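Local coordinates for iron binding protein FbpA (Mannheimia haemolytica, PDB 1Q35), which binds ferric iron in the periplasm and, as a bacterial solute-binding protein, probably hands it on for uptake into the cell, at residues A[78-83]-A[249-254]; A[72-77]-A[90-95]. One frame throughout, in Å; residues are numbered along the deposited sequence.

Contact 1 of 2, residues A[78-83]-A[249-254]; sequences KVLEKN and LIEYLS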
ATOM      1  N   LYS A  78      23.131 -10.764   4.080  1.00 17.93           N
ATOM      2  CA  LYS A  78      23.243 -10.568   5.526  1.00 18.07           C
ATOM      3  C   LYS A  78      22.693  -9.203   5.937  1.00 17.61           C
ATOM      4  O   LYS A  78      22.192  -9.043   7.047  1.00 17.34           O
ATOM      5  CB  LYS A  78      24.699 -10.678   6.020  1.00 18.66           C
ATOM      6  CG  LYS A  78      25.661 -11.539   5.186  1.00 20.44           C
ATOM      7  CD  LYS A  78      26.741 -10.690   4.495  1.00 22.07           C
ATOM      8  CE  LYS A  78      26.178  -9.738   3.434  1.00 22.58           C
ATOM      9  NZ  LYS A  78      25.590 -10.455   2.272  1.00 21.95           N
ATOM     10  N   VAL A  79      22.820  -8.222   5.045  1.00 17.09           N
ATOM     11  CA  VAL A  79      22.317  -6.871   5.298  1.00 16.98           C
ATOM     12  C   VAL A  79      20.786  -6.865   5.364  1.00 16.79           C
ATOM     13  O   VAL A  79      20.208  -6.292   6.286  1.00 16.75           O
ATOM     14  CB  VAL A  79      22.817  -5.876   4.225  1.00 16.95           C
ATOM     15  CG1 VAL A  79      22.151  -4.502   4.394  1.00 16.95           C
ATOM     16  CG2 VAL A  79      24.340  -5.752   4.282  1.00 17.55           C
ATOM     17  N   LEU A  80      20.133  -7.515   4.402  1.00 16.37           N
ATOM     18  CA  LEU A  80      18.670  -7.612   4.398  1.00 16.36           C
ATOM     19  C   LEU A  80      18.173  -8.418   5.596  1.00 16.98           C
ATOM     20  O   LEU A  80      17.134  -8.107   6.176  1.00 16.96           O
ATOM     21  CB  LEU A  80      18.166  -8.246   3.096  1.00 15.96           C
ATOM     22  CG  LEU A  80      18.470  -7.504   1.791  1.00 15.20           C
ATOM     23  CD1 LEU A  80      17.943  -8.276   0.596  1.00 14.71           C
ATOM     24  CD2 LEU A  80      17.891  -6.092   1.812  1.00 15.11           C
ATOM     25  N   GLU A  81      18.924  -9.447   5.974  1.00 17.88           N
ATOM     26  CA  GLU A  81      18.574 -10.273   7.123  1.00 18.77           C
ATOM     27  C   GLU A  81      18.562  -9.460   8.418  1.00 18.79           C
ATOM     28  O   GLU A  81      17.667  -9.615   9.245  1.00 19.18           O
ATOM     29  CB  GLU A  81      19.564 -11.433   7.252  1.00 19.32           C
ATOM     30  CG  GLU A  81      19.256 -12.393   8.387  1.00 21.31           C
ATOM     31  CD  GLU A  81      20.205 -13.572   8.418  1.00 23.92           C
ATOM     32  OE1 GLU A  81      19.742 -14.711   8.207  1.00 25.91           O
ATOM     33  OE2 GLU A  81      21.412 -13.354   8.655  1.00 25.72           O
ATOM     34  N   LYS A  82      19.562  -8.598   8.576  1.00 18.66           N
ATOM     35  CA  LYS A  82      19.724  -7.777   9.770  1.00 18.75           C
ATOM     36  C   LYS A  82      18.692  -6.653   9.824  1.00 18.07           C
ATOM     37  O   LYS A  82      18.144  -6.350  10.886  1.00 18.47           O
ATOM     38  CB  LYS A  82      21.131  -7.170   9.798  1.00 19.10           C
ATOM     39  CG  LYS A  82      21.473  -6.408  11.075  1.00 20.89           C
ATOM     40  CD  LYS A  82      22.847  -5.756  10.986  1.00 22.76           C
ATOM     41  CE  LYS A  82      23.079  -4.764  12.120  1.00 24.14           C
ATOM     42  NZ  LYS A  82      22.842  -3.359  11.691  1.00 24.89           N
ATOM     43  N   ASN A  83      18.423  -6.049   8.670  1.00 17.20           N
ATOM     44  CA  ASN A  83      17.620  -4.828   8.601  1.00 16.64           C
ATOM     45  C   ASN A  83      16.118  -5.076   8.555  1.00 16.09           C
ATOM     46  O   ASN A  83      15.353  -4.314   9.142  1.00 16.23           O
ATOM     47  CB  ASN A  83      18.031  -3.992   7.387  1.00 16.64           C
ATOM     48  CG  ASN A  83      19.371  -3.306   7.574  1.00 16.87           C
ATOM     49  OD1 ASN A  83      19.874  -3.184   8.694  1.00 18.69           O
ATOM     50  ND2 ASN A  83      19.955  -2.846   6.477  1.00 16.46           N
ATOM     51  N   LEU A 249      21.147  -1.705  -4.161  1.00 13.02           N
ATOM     52  CA  LEU A 249      19.989  -0.815  -4.056  1.00 12.69           C
ATOM     53  C   LEU A 249      19.009  -1.286  -2.983  1.00 12.56           C
ATOM     54  O   LEU A 249      18.587  -0.486  -2.144  1.00 12.91           O
ATOM     55  CB  LEU A 249      19.273  -0.669  -5.398  1.00 12.57           C
ATOM     56  CG  LEU A 249      17.976   0.154  -5.363  1.00 12.36           C
ATOM     57  CD1 LEU A 249      18.195   1.547  -4.783  1.00 12.26           C
ATOM     58  CD2 LEU A 249      17.382   0.256  -6.739  1.00 12.74           C
ATOM     59  N   ILE A 250      18.643  -2.564  -2.981  1.00 12.36           N
ATOM     60  CA  ILE A 250      17.650  -3.013  -2.011  1.00 12.56           C
ATOM     61  C   ILE A 250      18.239  -3.055  -0.599  1.00 12.41           C
ATOM     62  O   ILE A 250      17.544  -2.755   0.365  1.00 12.45           O
ATOM     63  CB  ILE A 250      16.937  -4.328  -2.443  1.00 12.76           C
ATOM     64  CG1 ILE A 250      17.847  -5.552  -2.396  1.00 13.31           C
ATOM     65  CG2 ILE A 250      16.361  -4.176  -3.839  1.00 13.22           C
ATOM     66  CD1 ILE A 250      17.080  -6.841  -2.574  1.00 13.85           C
ATOM     67  N   GLU A 251      19.531  -3.358  -0.482  1.00 12.56           N
ATOM     68  CA  GLU A 251      20.230  -3.242   0.794  1.00 12.52           C
ATOM     69  C   GLU A 251      20.220  -1.796   1.290  1.00 12.53           C
ATOM     70  O   GLU A 251      19.990  -1.546   2.470  1.00 12.77           O
ATOM     71  CB  GLU A 251      21.670  -3.761   0.671  1.00 12.79           C
ATOM     72  CG  GLU A 251      21.746  -5.279   0.557  1.00 13.60           C
ATOM     73  CD  GLU A 251      23.149  -5.819   0.317  1.00 15.02           C
ATOM     74  OE1 GLU A 251      23.370  -7.009   0.617  1.00 16.02           O
ATOM     75  OE2 GLU A 251      24.017  -5.073  -0.177  1.00 15.85           O
ATOM     76  N   TYR A 252      20.451  -0.854   0.385  1.00 12.46           N
ATOM     77  CA  TYR A 252      20.416   0.568   0.727  1.00 12.57           C
ATOM     78  C   TYR A 252      19.028   0.985   1.218  1.00 12.32           C
ATOM     79  O   TYR A 252      18.905   1.682   2.224  1.00 12.56           O
ATOM     80  CB  TYR A 252      20.800   1.431  -0.478  1.00 12.83           C
ATOM     81  CG  TYR A 252      20.899   2.908  -0.157  1.00 13.79           C
ATOM     82  CD1 TYR A 252      19.787   3.739  -0.253  1.00 14.88           C
ATOM     83  CD2 TYR A 252      22.103   3.470   0.253  1.00 14.84           C
ATOM     84  CE1 TYR A 252      19.869   5.092   0.050  1.00 15.22           C
ATOM     85  CE2 TYR A 252      22.200   4.821   0.556  1.00 14.93           C
ATOM     86  CZ  TYR A 252      21.079   5.626   0.449  1.00 15.45           C
ATOM     87  OH  TYR A 252      21.171   6.965   0.752  1.00 16.30           O
ATOM     88  N   LEU A 253      17.991   0.555   0.508  1.00 12.02           N
ATOM     89  CA  LEU A 253      16.621   0.929   0.864  1.00 11.85           C
ATOM     90  C   LEU A 253      16.205   0.340   2.213  1.00 11.81           C
ATOM     91  O   LEU A 253      15.324   0.894   2.879  1.00 11.81           O
ATOM     92  CB  LEU A 253      15.635   0.528  -0.239  1.00 11.94           C
ATOM     93  CG  LEU A 253      15.796   1.296  -1.555  1.00 11.94           C
ATOM     94  CD1 LEU A 253      14.906   0.713  -2.639  1.00 12.05           C
ATOM     95  CD2 LEU A 253      15.523   2.789  -1.382  1.00 12.15           C
ATOM     96  N   SER A 254      16.847  -0.754   2.625  1.00 12.13           N
ATOM     97  CA  SER A 254      16.583  -1.389   3.917  1.00 12.55           C
ATOM     98  C   SER A 254      17.341  -0.763   5.095  1.00 12.68           C
ATOM     99  O   SER A 254      17.040  -1.067   6.246  1.00 13.06           O
ATOM    100  CB  SER A 254      16.924  -2.885   3.848  1.00 12.41           C
ATOM    101  OG  SER A 254      18.317  -3.129   4.023  1.00 13.16           O
TER
HETATM  102  O   HOH W   1      24.963  -9.094  -0.141  1.00 30.10           O
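Helical segments 78-83 and 249-254 run nearly the same way; their axes come within 9.2 Å at an angle of 22°. Leu80 faces Glu251 and Asn83 faces Ser254, one turn further along.

Asn83 and Ser254 make the direct polar link. Asn83 ND2 donates to Ser254 OG at 3.0 Å, with an N-H...O angle of 169°. The hydroxyl lies almost in the amide plane of Asn83. Ser254 OG sits between the backbone N and the carbonyl carbon (chi1 82°), which turns it back over its own helix. There it donates to Glu251 O at 2.8 Å. The buried hydroxyl thus gives one bond and receives another, and its rotation is fixed. Asn83 OD1 is bonded by Lys272 NZ, so the O and N of the amide each have a partner.

Leu80 packs next to this pair. Its CD1 meets Ile250 CD1 at 3.6 Å, the two side chains crossing at about a right angle. Leu80 CD2 comes within 3.7 Å of Ser254 OG. Phe96 of strand 96-108 touches both Leu80 and Ile250.

Val79 crosses the stem of Glu251, with Val79 CG1 3.8 Å from Glu251 CB. The extended Glu251 chain carries OE1 past Val79 to Ser77 OG, its probable hydrogen-bond partner. A water also donates to Glu251 OE1 at 2.7 Å and accepts from Lys78 NZ. Lys78 NZ and Glu251 OE1 stay 4.4 Å apart, beyond a salt bridge.

This is near-parallel helix-helix packing against the central sheet, in the layered alpha/beta architecture of periplasmic binding proteins. It lies away from the iron-binding tyrosines.

Contact 2 of 2, residues A[72-77]-A[90-95]; sequences AQKIDS and DSNDQW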
ATOM      1  N   ALA A  72      10.979 -13.494 -10.356  1.00 14.30           N
ATOM      2  CA  ALA A  72      11.931 -13.009  -9.362  1.00 14.34           C
ATOM      3  C   ALA A  72      13.088 -13.987  -9.217  1.00 14.19           C
ATOM      4  O   ALA A  72      13.081 -15.064  -9.816  1.00 14.70           O
ATOM      5  CB  ALA A  72      11.237 -12.843  -8.025  1.00 14.50           C
ATOM      6  N   GLN A  73      14.070 -13.610  -8.407  1.00 13.76           N
ATOM      7  CA  GLN A  73      15.131 -14.529  -7.996  1.00 13.84           C
ATOM      8  C   GLN A  73      15.450 -14.386  -6.515  1.00 13.80           C
ATOM      9  O   GLN A  73      15.169 -13.354  -5.895  1.00 13.58           O
ATOM     10  CB  GLN A  73      16.396 -14.336  -8.838  1.00 14.15           C
ATOM     11  CG  GLN A  73      17.038 -12.962  -8.759  1.00 14.58           C
ATOM     12  CD  GLN A  73      18.365 -12.930  -9.500  1.00 15.22           C
ATOM     13  OE1 GLN A  73      19.293 -13.662  -9.143  1.00 17.92           O
ATOM     14  NE2 GLN A  73      18.450 -12.121 -10.542  1.00 13.89           N
ATOM     15  N   LYS A  74      16.049 -15.432  -5.957  1.00 14.13           N
ATOM     16  CA  LYS A  74      16.380 -15.489  -4.545  1.00 14.51           C
ATOM     17  C   LYS A  74      17.610 -14.653  -4.229  1.00 14.65           C
ATOM     18  O   LYS A  74      18.637 -14.760  -4.906  1.00 15.06           O
ATOM     19  CB  LYS A  74      16.623 -16.937  -4.117  1.00 14.88           C
ATOM     20  CG  LYS A  74      15.398 -17.821  -4.256  1.00 16.45           C
ATOM     21  CD  LYS A  74      15.718 -19.284  -4.002  1.00 18.96           C
ATOM     22  CE  LYS A  74      16.028 -19.554  -2.543  1.00 20.58           C
ATOM     23  NZ  LYS A  74      15.702 -20.961  -2.167  1.00 22.20           N
ATOM     24  N   ILE A  75      17.501 -13.831  -3.191  1.00 14.69           N
ATOM     25  CA  ILE A  75      18.577 -12.960  -2.745  1.00 15.04           C
ATOM     26  C   ILE A  75      18.903 -13.286  -1.297  1.00 15.82           C
ATOM     27  O   ILE A  75      18.062 -13.138  -0.407  1.00 16.03           O
ATOM     28  CB  ILE A  75      18.164 -11.478  -2.862  1.00 14.86           C
ATOM     29  CG1 ILE A  75      17.723 -11.137  -4.291  1.00 15.01           C
ATOM     30  CG2 ILE A  75      19.299 -10.572  -2.396  1.00 14.85           C
ATOM     31  CD1 ILE A  75      18.815 -11.265  -5.345  1.00 14.90           C
ATOM     32  N   ASP A  76      20.134 -13.733  -1.073  1.00 16.57           N
ATOM     33  CA  ASP A  76      20.617 -14.084   0.250  1.00 17.40           C
ATOM     34  C   ASP A  76      21.634 -13.026   0.662  1.00 17.53           C
ATOM     35  O   ASP A  76      22.775 -13.036   0.201  1.00 17.80           O
ATOM     36  CB  ASP A  76      21.249 -15.478   0.203  1.00 18.04           C
ATOM     37  CG  ASP A  76      21.748 -15.956   1.556  1.00 19.77           C
ATOM     38  OD1 ASP A  76      21.410 -15.346   2.595  1.00 21.69           O
ATOM     39  OD2 ASP A  76      22.488 -16.959   1.670  1.00 21.96           O
ATOM     40  N   SER A  77      21.195 -12.106   1.517  1.00 17.40           N
ATOM     41  CA  SER A  77      21.984 -10.959   1.946  1.00 17.45           C
ATOM     42  C   SER A  77      21.956 -10.850   3.466  1.00 17.61           C
ATOM     43  O   SER A  77      20.886 -10.838   4.066  1.00 17.93           O
ATOM     44  CB  SER A  77      21.403  -9.677   1.342  1.00 17.29           C
ATOM     45  OG  SER A  77      21.890  -8.530   2.014  1.00 17.18           O
ATOM     46  N   ASP A  90      10.118 -12.499   2.409  1.00 12.67           N
ATOM     47  CA  ASP A  90       9.873 -13.871   1.999  1.00 13.04           C
ATOM     48  C   ASP A  90      10.767 -14.828   2.779  1.00 13.65           C
ATOM     49  O   ASP A  90      11.974 -14.622   2.864  1.00 14.01           O
ATOM     50  CB  ASP A  90      10.192 -13.988   0.511  1.00 12.74           C
ATOM     51  CG  ASP A  90       9.758 -15.302  -0.096  1.00 12.83           C
ATOM     52  OD1 ASP A  90      10.141 -15.556  -1.259  1.00 13.03           O
ATOM     53  OD2 ASP A  90       9.046 -16.135   0.498  1.00 12.80           O
ATOM     54  N   SER A  91      10.190 -15.890   3.327  1.00 14.75           N
ATOM     55  CA  SER A  91      11.010 -16.925   3.961  1.00 15.48           C
ATOM     56  C   SER A  91      11.921 -17.602   2.925  1.00 15.61           C
ATOM     57  O   SER A  91      12.985 -18.120   3.266  1.00 16.13           O
ATOM     58  CB  SER A  91      10.135 -17.956   4.676  1.00 16.04           C
ATOM     59  OG  SER A  91       9.349 -18.688   3.761  1.00 18.15           O
ATOM     60  N   ASN A  92      11.488 -17.577   1.666  1.00 15.35           N
ATOM     61  CA  ASN A  92      12.234 -18.120   0.526  1.00 15.51           C
ATOM     62  C   ASN A  92      13.026 -17.065  -0.277  1.00 14.95           C
ATOM     63  O   ASN A  92      13.440 -17.328  -1.405  1.00 14.91           O
ATOM     64  CB  ASN A  92      11.250 -18.862  -0.394  1.00 16.13           C
ATOM     65  CG  ASN A  92      11.938 -19.729  -1.443  1.00 17.91           C
ATOM     66  OD1 ASN A  92      11.563 -19.703  -2.617  1.00 20.17           O
ATOM     67  ND2 ASN A  92      12.930 -20.504  -1.025  1.00 19.17           N
ATOM     68  N   ASP A  93      13.209 -15.874   0.299  1.00 14.29           N
ATOM     69  CA  ASP A  93      14.177 -14.874  -0.183  1.00 13.95           C
ATOM     70  C   ASP A  93      13.916 -14.251  -1.562  1.00 12.87           C
ATOM     71  O   ASP A  93      14.835 -13.703  -2.165  1.00 12.67           O
ATOM     72  CB  ASP A  93      15.603 -15.454  -0.170  1.00 14.63           C
ATOM     73  CG  ASP A  93      16.054 -15.886   1.207  1.00 16.06           C
ATOM     74  OD1 ASP A  93      15.576 -15.339   2.225  1.00 17.49           O
ATOM     75  OD2 ASP A  93      16.918 -16.777   1.360  1.00 18.93           O
ATOM     76  N   GLN A  94      12.678 -14.275  -2.045  1.00 12.16           N
ATOM     77  CA  GLN A  94      12.381 -13.709  -3.364  1.00 11.90           C
ATOM     78  C   GLN A  94      11.689 -12.340  -3.342  1.00 11.35           C
ATOM     79  O   GLN A  94      11.537 -11.723  -4.389  1.00 11.27           O
ATOM     80  CB  GLN A  94      11.544 -14.684  -4.187  1.00 12.15           C
ATOM     81  CG  GLN A  94      12.269 -15.968  -4.553  1.00 13.14           C
ATOM     82  CD  GLN A  94      11.600 -16.683  -5.699  1.00 15.01           C
ATOM     83  OE1 GLN A  94      10.611 -17.388  -5.499  1.00 17.08           O
ATOM     84  NE2 GLN A  94      12.110 -16.481  -6.907  1.00 15.93           N
ATOM     85  N   TRP A  95      11.262 -11.880  -2.168  1.00 10.92           N
ATOM     86  CA  TRP A  95      10.678 -10.543  -2.039  1.00 10.70           C
ATOM     87  C   TRP A  95      10.970  -9.969  -0.662  1.00 10.57           C
ATOM     88  O   TRP A  95      11.154 -10.696   0.309  1.00 10.62           O
ATOM     89  CB  TRP A  95       9.169 -10.541  -2.338  1.00 10.71           C
ATOM     90  CG  TRP A  95       8.333 -11.359  -1.394  1.00 10.89           C
ATOM     91  CD1 TRP A  95       7.876 -12.629  -1.598  1.00 11.52           C
ATOM     92  CD2 TRP A  95       7.834 -10.961  -0.106  1.00 11.21           C
ATOM     93  NE1 TRP A  95       7.147 -13.052  -0.514  1.00 11.41           N
ATOM     94  CE2 TRP A  95       7.102 -12.047   0.417  1.00 11.46           C
ATOM     95  CE3 TRP A  95       7.944  -9.798   0.668  1.00 11.44           C
ATOM     96  CZ2 TRP A  95       6.484 -12.008   1.670  1.00 12.32           C
ATOM     97  CZ3 TRP A  95       7.322  -9.759   1.914  1.00 11.93           C
ATOM     98  CH2 TRP A  95       6.607 -10.859   2.399  1.00 12.39           C
TER
HETATM   99  O   HOH W   2      13.911 -10.831  -5.339  1.00 12.26           O
HETATM  100  O   HOH W   3      18.771 -16.863   3.236  1.00 32.82           O
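An Asx turn and a type I beta turn shape the loop 90-95, which lies against the irregular segment 72-77 in a partly buried part of the fold. One backbone bond joins them directly: Ile75 N donates to Asp93 O at 2.9 Å, with an N-H...O angle of 166°. Lys74 CA also points its hydrogen at Asp93 O, so this carbonyl receives a second, weaker contact. A water donates to both Gln73 O and Gln94 O and extends the backbone link.

Asp90 holds the turn from within. Its OD2 accepts from Asn92 N at 3.1 Å, the donor standing above the carboxylate plane. Asp90 OD1 takes Gln94 N at 2.9 Å, on the anti side. By holding Gln94 N, the carboxylate helps orient the Asp93-Gln94 peptide, whose carbonyl oxygen is Asp93 O.

Lys74 and Gln94 meet through their aliphatic parts, CG to CG at 3.6 Å, with the chains at a slant to each other. Lys74 CG also lies 3.5 Å from Asn92 O. The Lys74 chain bends at chi3 (70°), which keeps Lys74 CE close to the same backbone oxygen. The Gln94 chain diverges from it, and Gln94 NE2 lies 3.4 Å from Ala72 O.

Asp93 CB rests 3.4 Å from Ile75 O. Asp93 OD2 accepts from a water at 2.6 Å, and that water also makes a weak bond to Asp76 OD1. Asp76 and Asp93 bring like charges near each other; the shared water and the more distant Lys74 ammonium may ease this. The direct hydrogen bond and the first water bridge use only backbone atoms, so this part of the contact depends on chain path.

Contacts 1 and 2 are neighbours, their centres about 12 Å apart, and they interleave along the chain. Segment 72-77 runs directly into 78-83, 90-95 lies in the loop after that helix, and 249-254 comes much later. Ser77 connects them. It is the N-cap of helix 78-83, its OG bonding to Leu80 N, and Ser77 OG also probably hydrogen-bonds to Glu251 OE1 at 2.5 Å. Apolar packing continues between them, with Leu80 CD1 4.0 Å from Ile75 CG2. Ile75 further touches Val247, one of the residues of helix 243-254. Both contacts lie away from the iron ligands Tyr142, Tyr198 and Tyr199.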